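Local coordinates for protein nucleoporin nup120 (Schizosaccharomyces pombe, PDB 4GQ2) that serves as a structural component of the nuclear pore complex, whose nucleoporins can also dock transiently associated nuclear transport factors, at residues A[474-479]-A[493-498]; A[417-422]-A[497-502]; A[70-75]-A[92-97]. All blocks are in the same frame, centred on the assembly; numbering follows the deposited sequence.

Contact 1: residues A[474-479]-A[493-498]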
# COMPACT_ATOMS: atom_id res chain seq x y z
N SER A 474 8.75 11.87 -14.35
CA SER A 474 9.72 12.95 -14.40
C SER A 474 11.16 12.48 -14.15
O SER A 474 12.10 13.05 -14.70
CB SER A 474 9.33 14.07 -13.43
OG SER A 474 9.59 13.68 -12.09
N ILE A 475 11.33 11.44 -13.32
CA ILE A 475 12.65 10.83 -13.12
C ILE A 475 13.10 10.02 -14.34
O ILE A 475 14.25 10.15 -14.78
CB ILE A 475 12.69 9.98 -11.84
CG1 ILE A 475 12.99 10.88 -10.66
CG2 ILE A 475 13.76 8.90 -11.93
CD1 ILE A 475 12.36 10.41 -9.37
N VAL A 476 12.20 9.22 -14.89
CA VAL A 476 12.49 8.40 -16.08
C VAL A 476 12.83 9.27 -17.29
O VAL A 476 13.66 8.90 -18.12
CB VAL A 476 11.36 7.37 -16.36
CG1 VAL A 476 11.55 6.66 -17.70
CG2 VAL A 476 11.31 6.34 -15.25
N SER A 477 12.22 10.45 -17.37
CA SER A 477 12.43 11.37 -18.50
C SER A 477 13.78 12.09 -18.47
O SER A 477 14.27 12.52 -19.51
CB SER A 477 11.31 12.40 -18.55
OG SER A 477 11.42 13.31 -17.48
N THR A 478 14.39 12.22 -17.29
CA THR A 478 15.68 12.90 -17.17
C THR A 478 16.86 11.98 -17.44
O THR A 478 17.97 12.45 -17.67
CB THR A 478 15.89 13.55 -15.78
OG1 THR A 478 15.76 12.57 -14.75
CG2 THR A 478 14.90 14.68 -15.55
N ILE A 479 16.64 10.67 -17.41
CA ILE A 479 17.75 9.73 -17.50
C ILE A 479 17.88 9.14 -18.90
O ILE A 479 16.95 8.53 -19.42
CB ILE A 479 17.68 8.62 -16.42
CG1 ILE A 479 17.40 9.22 -15.04
CG2 ILE A 479 18.96 7.80 -16.40
CD1 ILE A 479 18.34 10.34 -14.62
N TYR A 493 24.07 -1.19 -17.92
CA TYR A 493 24.66 -1.04 -16.60
C TYR A 493 24.70 0.42 -16.15
O TYR A 493 24.33 0.73 -15.01
CB TYR A 493 26.06 -1.66 -16.57
CG TYR A 493 26.72 -1.71 -15.20
CD1 TYR A 493 27.26 -0.56 -14.61
CD2 TYR A 493 26.84 -2.92 -14.51
CE1 TYR A 493 27.87 -0.61 -13.37
CE2 TYR A 493 27.45 -2.98 -13.27
CZ TYR A 493 27.96 -1.82 -12.70
OH TYR A 493 28.57 -1.87 -11.47
N GLU A 494 25.17 1.32 -17.02
CA GLU A 494 25.25 2.75 -16.70
C GLU A 494 23.88 3.39 -16.54
O GLU A 494 23.71 4.30 -15.73
CB GLU A 494 26.02 3.53 -17.77
CG GLU A 494 27.39 4.03 -17.33
CD GLU A 494 27.34 4.95 -16.13
OE1 GLU A 494 26.79 6.06 -16.22
OE2 GLU A 494 27.89 4.56 -15.08
N TYR A 495 22.93 2.95 -17.36
CA TYR A 495 21.57 3.45 -17.24
C TYR A 495 21.02 3.15 -15.85
O TYR A 495 20.52 4.05 -15.16
CB TYR A 495 20.67 2.85 -18.32
CG TYR A 495 19.25 3.35 -18.22
CD1 TYR A 495 18.92 4.66 -18.55
CD2 TYR A 495 18.23 2.51 -17.77
CE1 TYR A 495 17.62 5.12 -18.45
CE2 TYR A 495 16.93 2.96 -17.67
CZ TYR A 495 16.63 4.27 -18.01
OH TYR A 495 15.34 4.73 -17.91
N LYS A 496 21.14 1.89 -15.43
CA LYS A 496 20.69 1.45 -14.11
C LYS A 496 21.28 2.33 -13.01
O LYS A 496 20.54 2.85 -12.18
CB LYS A 496 21.03 -0.02 -13.87
CG LYS A 496 20.24 -0.97 -14.76
CD LYS A 496 20.70 -2.41 -14.57
CE LYS A 496 20.11 -3.33 -15.63
NZ LYS A 496 18.64 -3.52 -15.49
N ARG A 497 22.59 2.53 -13.04
CA ARG A 497 23.28 3.31 -12.01
C ARG A 497 22.78 4.76 -11.97
O ARG A 497 22.50 5.30 -10.89
CB ARG A 497 24.80 3.26 -12.21
CG ARG A 497 25.62 3.87 -11.09
CD ARG A 497 27.11 3.90 -11.41
NE ARG A 497 27.43 4.80 -12.52
CZ ARG A 497 27.63 6.11 -12.41
NH1 ARG A 497 27.55 6.72 -11.23
NH2 ARG A 497 27.90 6.82 -13.49
N LEU A 498 22.64 5.39 -13.14
CA LEU A 498 22.19 6.78 -13.20
C LEU A 498 20.71 6.91 -12.78
O LEU A 498 20.35 7.86 -12.09
CB LEU A 498 22.41 7.39 -14.59
CG LEU A 498 23.85 7.59 -15.11
CD1 LEU A 498 23.80 7.99 -16.58
CD2 LEU A 498 24.61 8.63 -14.31
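I479 and L498 bring the two backbones to within 6.8 Å, CA to CA, where the chain leaves helix 464-478 and passes the flank of helix 492-515. The CB of I479 faces that helix. Its methyl CG2 is anti to the backbone N (chi1 to CG1 -47°), which drives it between two residues one turn apart, reaching Y495 CE1 at 3.6 Å and L498 CB at 3.9 Å. A branched isoleucine suits the place because CG2 can fill this groove while CD1 lies along the helix. The ring of Y495 reaches over to I479, CG being anti to the backbone N (chi1 179°), and I479 O meets the ring edge in its plane, 3.6 Å from CE1. Beyond it the hydroxyl comes near V476, whose CG1 is 4.3 Å from Y495 OH. On the outer side R497 grips OE2 of E494 side-on, a salt bridge of 2.6 Å from NE, with NH2 reaching the same oxygen. Y495 also packs on an apolar side chain of another protein's chain. This is packing of a helix end onto a neighbouring helix, within the helical segment that interrupts the beta-propeller domain between strands 390-395 and 520-525.

Contact 2: residues A[417-422]-A[497-502]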
# COMPACT_ATOMS: atom_id res chain seq x y z
N GLY A 417 10.77 -6.60 -8.36
CA GLY A 417 10.76 -5.63 -9.46
C GLY A 417 12.08 -4.90 -9.65
O GLY A 417 13.10 -5.28 -9.05
N ASP A 418 12.06 -3.85 -10.46
CA ASP A 418 13.28 -3.14 -10.83
C ASP A 418 13.43 -1.83 -10.06
O ASP A 418 12.64 -1.53 -9.17
CB ASP A 418 13.32 -2.91 -12.35
CG ASP A 418 14.74 -3.00 -12.94
OD1 ASP A 418 15.74 -2.74 -12.23
OD2 ASP A 418 14.84 -3.32 -14.14
N ILE A 419 14.46 -1.05 -10.42
CA ILE A 419 14.87 0.15 -9.69
C ILE A 419 13.73 1.12 -9.40
O ILE A 419 13.55 1.55 -8.26
CB ILE A 419 16.02 0.89 -10.43
CG1 ILE A 419 17.24 -0.02 -10.53
CG2 ILE A 419 16.41 2.18 -9.73
CD1 ILE A 419 18.31 0.49 -11.47
N SER A 420 12.97 1.47 -10.42
CA SER A 420 11.89 2.45 -10.27
C SER A 420 10.78 1.96 -9.37
O SER A 420 10.36 2.69 -8.47
CB SER A 420 11.35 2.89 -11.64
OG SER A 420 12.28 3.78 -12.23
N GLU A 421 10.32 0.73 -9.59
CA GLU A 421 9.32 0.10 -8.71
C GLU A 421 9.73 0.16 -7.25
O GLU A 421 8.93 0.58 -6.40
CB GLU A 421 9.08 -1.36 -9.11
CG GLU A 421 8.48 -1.55 -10.49
CD GLU A 421 8.96 -2.84 -11.14
OE1 GLU A 421 9.96 -2.81 -11.92
OE2 GLU A 421 8.34 -3.88 -10.85
N ILE A 422 10.97 -0.23 -6.96
CA ILE A 422 11.46 -0.29 -5.57
C ILE A 422 11.58 1.08 -4.92
O ILE A 422 11.11 1.28 -3.79
CB ILE A 422 12.80 -1.05 -5.47
CG1 ILE A 422 12.63 -2.50 -5.95
CG2 ILE A 422 13.33 -1.00 -4.04
CD1 ILE A 422 13.94 -3.19 -6.29
N ARG A 497 22.59 2.53 -13.04
CA ARG A 497 23.28 3.31 -12.01
C ARG A 497 22.78 4.76 -11.97
O ARG A 497 22.50 5.30 -10.89
CB ARG A 497 24.80 3.26 -12.21
CG ARG A 497 25.62 3.87 -11.09
CD ARG A 497 27.11 3.90 -11.41
NE ARG A 497 27.43 4.80 -12.52
CZ ARG A 497 27.63 6.11 -12.41
NH1 ARG A 497 27.55 6.72 -11.23
NH2 ARG A 497 27.90 6.82 -13.49
N LEU A 498 22.64 5.39 -13.14
CA LEU A 498 22.19 6.78 -13.20
C LEU A 498 20.71 6.91 -12.78
O LEU A 498 20.35 7.86 -12.09
CB LEU A 498 22.41 7.39 -14.59
CG LEU A 498 23.85 7.59 -15.11
CD1 LEU A 498 23.80 7.99 -16.58
CD2 LEU A 498 24.61 8.63 -14.31
N LEU A 499 19.88 5.97 -13.21
CA LEU A 499 18.47 5.93 -12.78
C LEU A 499 18.38 5.81 -11.25
O LEU A 499 17.60 6.53 -10.61
CB LEU A 499 17.71 4.79 -13.47
CG LEU A 499 16.19 4.64 -13.26
CD1 LEU A 499 15.40 5.84 -13.77
CD2 LEU A 499 15.68 3.36 -13.91
N TYR A 500 19.18 4.92 -10.67
CA TYR A 500 19.21 4.70 -9.22
C TYR A 500 19.55 6.00 -8.49
O TYR A 500 18.87 6.38 -7.53
CB TYR A 500 20.22 3.60 -8.85
CG TYR A 500 20.25 3.25 -7.38
CD1 TYR A 500 20.93 4.06 -6.46
CD2 TYR A 500 19.59 2.13 -6.90
CE1 TYR A 500 20.93 3.76 -5.11
CE2 TYR A 500 19.60 1.81 -5.55
CZ TYR A 500 20.28 2.62 -4.66
OH TYR A 500 20.28 2.30 -3.32
N ASN A 501 20.60 6.67 -8.96
CA ASN A 501 21.09 7.90 -8.33
C ASN A 501 20.10 9.06 -8.41
O ASN A 501 20.00 9.86 -7.47
CB ASN A 501 22.44 8.32 -8.92
CG ASN A 501 23.56 7.34 -8.60
OD1 ASN A 501 23.44 6.48 -7.73
ND2 ASN A 501 24.67 7.48 -9.32
N GLU A 502 19.39 9.15 -9.52
CA GLU A 502 18.35 10.17 -9.63
C GLU A 502 17.23 9.91 -8.62
O GLU A 502 16.79 10.83 -7.92
CB GLU A 502 17.81 10.26 -11.06
CG GLU A 502 16.92 11.47 -11.32
CD GLU A 502 17.63 12.81 -11.19
OE1 GLU A 502 17.01 13.84 -11.52
OE2 GLU A 502 18.80 12.86 -10.76
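The ring of Y500 is approached at a slant by I419, whose methyl CG2 sits at its root, 4.2 Å from Y500 CB and 3.8 Å from Y500 CA. The ring is held by others: F408 and W423 each form a T-shaped stack with it, and its hydroxyl is hydrogen-bonded to the backbone N of F408. Two carboxylates accept backbone N-H groups at the start of helix 419-428. D418 OD1 lies 2.8 Å from I419 N, which meets it on the anti side and 26° out of plane. The carboxylate of E421 is met from above by the N-H of D418, 69° out of its plane, with E421 OE1 2.8 Å from D418 N.

Away from these acids the two helices meet mostly through carbon. L499, with CG anti to its backbone N (chi1 -175°), carries its two methyls to the facing helix, and CD2 arrives 4.3 Å from I419 CB. The same methyl lies 3.8 Å from S420 OG, which is hydrogen-bonded to W503 NE1. A small serine suits this spot, since it admits the leucine methyls while keeping its hydroxyl satisfied in a buried place; the beta-branched I419 can fill the angle between L499 and Y500. Outside the pair, a basic side chain of another protein's chain makes a salt bridge to E421 OE1, and a polar one there is hydrogen-bonded to D418 OD2. The chemistry is thus divided: apolar side chains join the two helices by shape, without directional bonds, while the acids at the helix start turn their polarity toward the partner protein.

Contact 3: residues A[70-75]-A[92-97]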
# COMPACT_ATOMS: atom_id res chain seq x y z
N GLY A 70 -20.63 12.25 20.64
CA GLY A 70 -19.63 12.45 21.68
C GLY A 70 -18.68 13.58 21.30
O GLY A 70 -19.00 14.42 20.45
N SER A 71 -17.50 13.58 21.92
CA SER A 71 -16.52 14.66 21.73
C SER A 71 -15.93 14.74 20.32
O SER A 71 -15.59 13.72 19.72
CB SER A 71 -15.37 14.50 22.73
OG SER A 71 -15.85 14.26 24.04
N GLN A 72 -15.81 15.95 19.81
CA GLN A 72 -15.01 16.19 18.61
C GLN A 72 -13.62 16.64 19.04
O GLN A 72 -13.48 17.45 19.96
CB GLN A 72 -15.67 17.20 17.67
CG GLN A 72 -15.21 17.05 16.23
CD GLN A 72 -16.17 17.66 15.21
OE1 GLN A 72 -16.89 18.61 15.50
NE2 GLN A 72 -16.17 17.10 14.00
N THR A 73 -12.60 16.07 18.40
CA THR A 73 -11.21 16.39 18.71
C THR A 73 -10.56 16.96 17.46
O THR A 73 -10.43 16.28 16.44
CB THR A 73 -10.45 15.15 19.24
OG1 THR A 73 -11.17 14.57 20.34
CG2 THR A 73 -9.07 15.53 19.71
N LEU A 74 -10.18 18.23 17.54
CA LEU A 74 -9.76 18.99 16.37
C LEU A 74 -8.32 19.43 16.45
O LEU A 74 -7.87 19.96 17.47
CB LEU A 74 -10.68 20.20 16.18
CG LEU A 74 -12.17 19.91 16.02
CD1 LEU A 74 -12.96 21.21 15.95
CD2 LEU A 74 -12.45 19.04 14.79
N ARG A 75 -7.59 19.24 15.36
CA ARG A 75 -6.21 19.65 15.29
C ARG A 75 -6.06 20.87 14.39
O ARG A 75 -6.37 20.82 13.20
CB ARG A 75 -5.33 18.49 14.83
CG ARG A 75 -4.01 18.88 14.20
CD ARG A 75 -3.01 19.46 15.18
NE ARG A 75 -1.92 20.07 14.43
CZ ARG A 75 -0.73 19.53 14.25
NH1 ARG A 75 -0.43 18.35 14.80
NH2 ARG A 75 0.18 20.17 13.52
N ASN A 92 -12.57 8.34 18.95
CA ASN A 92 -13.82 7.70 19.36
C ASN A 92 -14.82 7.62 18.22
O ASN A 92 -14.77 8.42 17.29
CB ASN A 92 -14.45 8.44 20.54
CG ASN A 92 -13.64 8.33 21.82
OD1 ASN A 92 -13.15 7.25 22.17
ND2 ASN A 92 -13.48 9.44 22.52
N SER A 93 -15.72 6.65 18.30
CA SER A 93 -16.81 6.56 17.33
C SER A 93 -17.91 7.55 17.69
O SER A 93 -18.18 7.78 18.88
CB SER A 93 -17.38 5.13 17.26
OG SER A 93 -17.45 4.52 18.54
N LYS A 94 -18.53 8.15 16.68
CA LYS A 94 -19.65 9.05 16.91
C LYS A 94 -20.96 8.48 16.36
O LYS A 94 -20.98 7.41 15.75
CB LYS A 94 -19.38 10.44 16.32
CG LYS A 94 -18.87 11.45 17.34
CD LYS A 94 -17.34 11.53 17.40
CE LYS A 94 -16.81 12.80 16.74
NZ LYS A 94 -17.11 12.90 15.29
N LYS A 95 -22.05 9.20 16.63
CA LYS A 95 -23.33 8.94 16.00
C LYS A 95 -23.44 9.77 14.72
O LYS A 95 -24.54 10.09 14.26
CB LYS A 95 -24.48 9.33 16.94
CG LYS A 95 -24.84 8.31 18.00
CD LYS A 95 -26.10 8.74 18.74
CE LYS A 95 -26.61 7.68 19.70
NZ LYS A 95 -25.79 7.59 20.95
N GLU A 96 -22.29 10.12 14.13
CA GLU A 96 -22.23 11.17 13.11
C GLU A 96 -21.63 10.71 11.77
O GLU A 96 -20.89 9.72 11.74
CB GLU A 96 -21.48 12.39 13.65
CG GLU A 96 -22.10 13.00 14.91
CD GLU A 96 -21.81 14.48 15.06
OE1 GLU A 96 -21.98 15.23 14.07
OE2 GLU A 96 -21.44 14.91 16.17
N PRO A 97 -21.93 11.44 10.67
CA PRO A 97 -21.29 11.14 9.38
C PRO A 97 -19.78 11.36 9.46
O PRO A 97 -19.32 12.20 10.24
CB PRO A 97 -21.91 12.17 8.43
CG PRO A 97 -23.11 12.71 9.13
CD PRO A 97 -22.80 12.62 10.59
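K94 lies across the backbone of G70 and S71, and almost all that the two segments share passes through its side chain. Apolar and weakly polar contacts come first. The methylene K94 CG lies 3.8 Å from the backbone N of G70, which follows a cis peptide bond. CD and CE then pass over the carbonyl of S71, K94 CE coming to 3.3 Å from S71 O. Bends at chi2 (94°) and chi3 (106°) lead the chain over the backbone of G70 and S71 instead of straight out from its own loop. CE adjoins the ammonium group, so its hydrogens are probably polarised enough to make the approach to a carbonyl oxygen favourable. The same carbon, K94 CE, rests 4.3 Å from Q72 CA.

Polar interactions draw on residues beyond the pair. Q72 NE2 bonds to D88 OD2, and K94 also packs on D88, which is consistent with a long, flexible cationic side chain here. With an alanine in place of K94, the methylenes over S71 would be gone, which would probably open a gap there and take away the side chain that packs on D88. S71, its CB pointing away from K94, has its hydroxyl bonded to that of S528. Farther along the loop, E96 forms a salt bridge to K145.

The contact sits where the chain enters strand 73-79, an inner strand of its beta-sheet in the propeller domain. That strand runs between strands 59-64 and 83-88, with backbone bonds from L74 to Y63 and from R75 to F87; residues 92-97 belong to the loop that leads from strand 83-88 to strand 101-106, and helix 146-149 packs nearby on L74 and P97.

How the contacts relate
Contact 3 comes first along the chain, complete before residue 417; residues 417-422 follow, then 474-479, and finally the part of helix 492-515 on which contacts 1 and 2 both end. These two share R497 and L498, their centres only 7 Å apart, and they touch directly: I479 CD1 packs on E502 CB at 3.6 Å. Both helices 419-428 and 464-478 thus pack on helix 492-515. Contact 3, where a loop meets the chain entering strand 73-79, lies on the opposite side of the chain's centre, its own centre 48 Å from contact 1 and 43 Å from contact 2. The propeller domain thus includes, besides its beta-strands, a helical insertion that also meets another protein.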